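378aa long hypothetical citrate synthase (Sulfolobus tokodaii, PDB 1VGM) is of unknown function but probably belongs to the largely helical, dimeric citrate synthase family. Local coordinates at residues Ser73-Glu78 with Ser106-Lys111. Residues are numbered along the deposited sequence; the frame is centred on the assembly and turned at random.
Sequences SFEVPE and SIYDPK
P77 packs against I107 and Y108, and this is where the contact is tight. CB of P77 lies 3.4 Å from CD1 of I107, closer than carbons usually come. CG of P77 sits 3.9 Å from CG2 of the same isoleucine, so the pyrrolidine ring meets both ends of that branched side chain as the two slide past each other. The next ring atom, CD of P77, approaches the Y108 ring obliquely, 3.8 Å from CZ. It is also near the phenol oxygen. CG of Y108 is anti to its own carbonyl carbon (chi1 -63°). With that torsion the long ring spans the gap, and OH ends beside the backbone of E75 and V76.

No hydrogen bond joins 73-78 directly to 106-111. The fold here is the mostly helical one of the citrate synthase family. The loop between helices 60-71 and 78-84 meets the C-terminal end of helix 93-108. D109, with positive phi, is the first residue past the helix to leave helical backbone angles. Its carboxylate forms a salt bridge with K215 of the second subunit, and I107 also packs on M87 of that subunit.

The E75 side is looser and more exposed to solvent. OE2 of E75 stays 4.4 Å from OH of Y108, and a water to one side of the two oxygens bridges them. The water is 2.8 Å from OH of Y108, at the edge of the ring and in its plane. It gives only a weak hydrogen bond to OE2 of E75, at 3.0 Å. K127 on helix 117-139 bonds to the carbonyl oxygens of S73 and E75 and weakly to OH of Y108. Its probably charged ammonium group would tend to polarise the phenol, though that bond is weak.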
loop_
_atom_site.group_PDB
_atom_site.type_symbol
_atom_site.label_atom_id
_atom_site.label_comp_id
_atom_site.label_asym_id
_atom_site.label_seq_id
_atom_site.Cartn_x
_atom_site.Cartn_y
_atom_site.Cartn_z
ATOM N N SER A 73 -9.876 -15.180 17.874
ATOM C CA SER A 73 -9.486 -13.944 17.204
ATOM C C SER A 73 -10.336 -13.544 15.991
ATOM O O SER A 73 -9.908 -12.705 15.194
ATOM C CB SER A 73 -8.021 -14.025 16.781
ATOM O OG SER A 73 -7.179 -14.241 17.895
ATOM N N PHE A 74 -11.528 -14.121 15.847
ATOM C CA PHE A 74 -12.361 -13.873 14.662
ATOM C C PHE A 74 -13.110 -12.540 14.713
ATOM O O PHE A 74 -13.483 -11.985 13.676
ATOM C CB PHE A 74 -13.373 -15.012 14.472
ATOM C CG PHE A 74 -12.781 -16.253 13.861
ATOM C CD1 PHE A 74 -12.968 -17.493 14.467
ATOM C CD2 PHE A 74 -12.054 -16.189 12.670
ATOM C CE1 PHE A 74 -12.428 -18.658 13.909
ATOM C CE2 PHE A 74 -11.507 -17.344 12.101
ATOM C CZ PHE A 74 -11.700 -18.583 12.718
ATOM N N GLU A 75 -13.335 -12.032 15.920
ATOM C CA GLU A 75 -14.013 -10.751 16.105
ATOM C C GLU A 75 -13.277 -9.634 15.367
ATOM O O GLU A 75 -12.048 -9.614 15.333
ATOM C CB GLU A 75 -14.078 -10.408 17.595
ATOM C CG GLU A 75 -12.822 -10.823 18.363
ATOM C CD GLU A 75 -12.490 -9.890 19.518
ATOM O OE1 GLU A 75 -13.381 -9.656 20.368
ATOM O OE2 GLU A 75 -11.339 -9.396 19.575
ATOM N N VAL A 76 -14.028 -8.699 14.797
ATOM C CA VAL A 76 -13.451 -7.452 14.299
ATOM C C VAL A 76 -14.204 -6.249 14.865
ATOM O O VAL A 76 -15.341 -6.376 15.321
ATOM C CB VAL A 76 -13.525 -7.373 12.755
ATOM C CG1 VAL A 76 -12.626 -8.427 12.129
ATOM C CG2 VAL A 76 -14.968 -7.556 12.305
ATOM N N PRO A 77 -13.580 -5.062 14.838
ATOM C CA PRO A 77 -14.278 -3.851 15.285
ATOM C C PRO A 77 -15.578 -3.705 14.518
ATOM O O PRO A 77 -15.662 -4.101 13.351
ATOM C CB PRO A 77 -13.297 -2.725 14.959
ATOM C CG PRO A 77 -11.952 -3.396 14.946
ATOM C CD PRO A 77 -12.207 -4.769 14.387
ATOM N N GLU A 78 -16.599 -3.150 15.164
ATOM C CA GLU A 78 -17.903 -3.062 14.525
ATOM C C GLU A 78 -17.843 -2.065 13.372
ATOM O O GLU A 78 -18.654 -2.124 12.443
ATOM C CB GLU A 78 -18.979 -2.666 15.547
ATOM C CG GLU A 78 -18.836 -1.283 16.152
ATOM C CD GLU A 78 -19.941 -0.988 17.157
ATOM O OE1 GLU A 78 -20.204 0.204 17.425
ATOM O OE2 GLU A 78 -20.547 -1.952 17.677
ATOM N N SER A 106 -6.216 1.177 11.964
ATOM C CA SER A 106 -6.558 2.363 12.744
ATOM C C SER A 106 -6.935 2.029 14.187
ATOM O O SER A 106 -6.577 2.754 15.122
ATOM C CB SER A 106 -7.713 3.119 12.081
ATOM O OG SER A 106 -7.274 3.816 10.929
ATOM N N ILE A 107 -7.664 0.934 14.367
ATOM C CA ILE A 107 -8.264 0.653 15.659
ATOM C C ILE A 107 -7.347 -0.192 16.531
ATOM O O ILE A 107 -7.179 0.099 17.714
ATOM C CB ILE A 107 -9.628 -0.043 15.494
ATOM C CG1 ILE A 107 -10.614 0.931 14.843
ATOM C CG2 ILE A 107 -10.162 -0.499 16.857
ATOM C CD1 ILE A 107 -11.985 0.367 14.607
ATOM N N TYR A 108 -6.735 -1.221 15.948
ATOM C CA TYR A 108 -5.735 -2.016 16.670
ATOM C C TYR A 108 -4.357 -1.354 16.714
ATOM O O TYR A 108 -3.686 -1.367 17.745
ATOM C CB TYR A 108 -5.609 -3.408 16.048
ATOM C CG TYR A 108 -6.869 -4.249 16.129
ATOM C CD1 TYR A 108 -7.369 -4.899 15.000
ATOM C CD2 TYR A 108 -7.542 -4.415 17.336
ATOM C CE1 TYR A 108 -8.506 -5.696 15.075
ATOM C CE2 TYR A 108 -8.683 -5.211 17.420
ATOM C CZ TYR A 108 -9.155 -5.849 16.286
ATOM O OH TYR A 108 -10.265 -6.658 16.367
ATOM N N ASP A 109 -3.935 -0.778 15.593
ATOM C CA ASP A 109 -2.625 -0.139 15.508
ATOM C C ASP A 109 -1.540 -0.889 16.296
ATOM O O ASP A 109 -0.911 -0.341 17.210
ATOM C CB ASP A 109 -2.722 1.303 16.003
ATOM C CG ASP A 109 -1.582 2.162 15.506
ATOM O OD1 ASP A 109 -0.775 1.657 14.704
ATOM O OD2 ASP A 109 -1.491 3.335 15.914
ATOM N N PRO A 110 -1.295 -2.156 15.939
ATOM C CA PRO A 110 -0.331 -2.953 16.706
ATOM C C PRO A 110 1.107 -2.467 16.546
ATOM O O PRO A 110 1.522 -2.070 15.457
ATOM C CB PRO A 110 -0.520 -4.360 16.156
ATOM C CG PRO A 110 -0.906 -4.126 14.719
ATOM C CD PRO A 110 -1.774 -2.873 14.744
ATOM N N LYS A 111 1.859 -2.509 17.642
ATOM C CA LYS A 111 3.295 -2.265 17.603
ATOM C C LYS A 111 4.035 -3.519 17.164
ATOM O O LYS A 111 3.624 -4.638 17.487
ATOM C CB LYS A 111 3.801 -1.849 18.985
ATOM C CG LYS A 111 3.315 -0.489 19.453
ATOM C CD LYS A 111 3.882 -0.185 20.833
ATOM C CE LYS A 111 3.216 1.020 21.475
ATOM N NZ LYS A 111 3.816 1.285 22.814
HETATM O O HOH W 1 -11.909 -6.625 18.585
#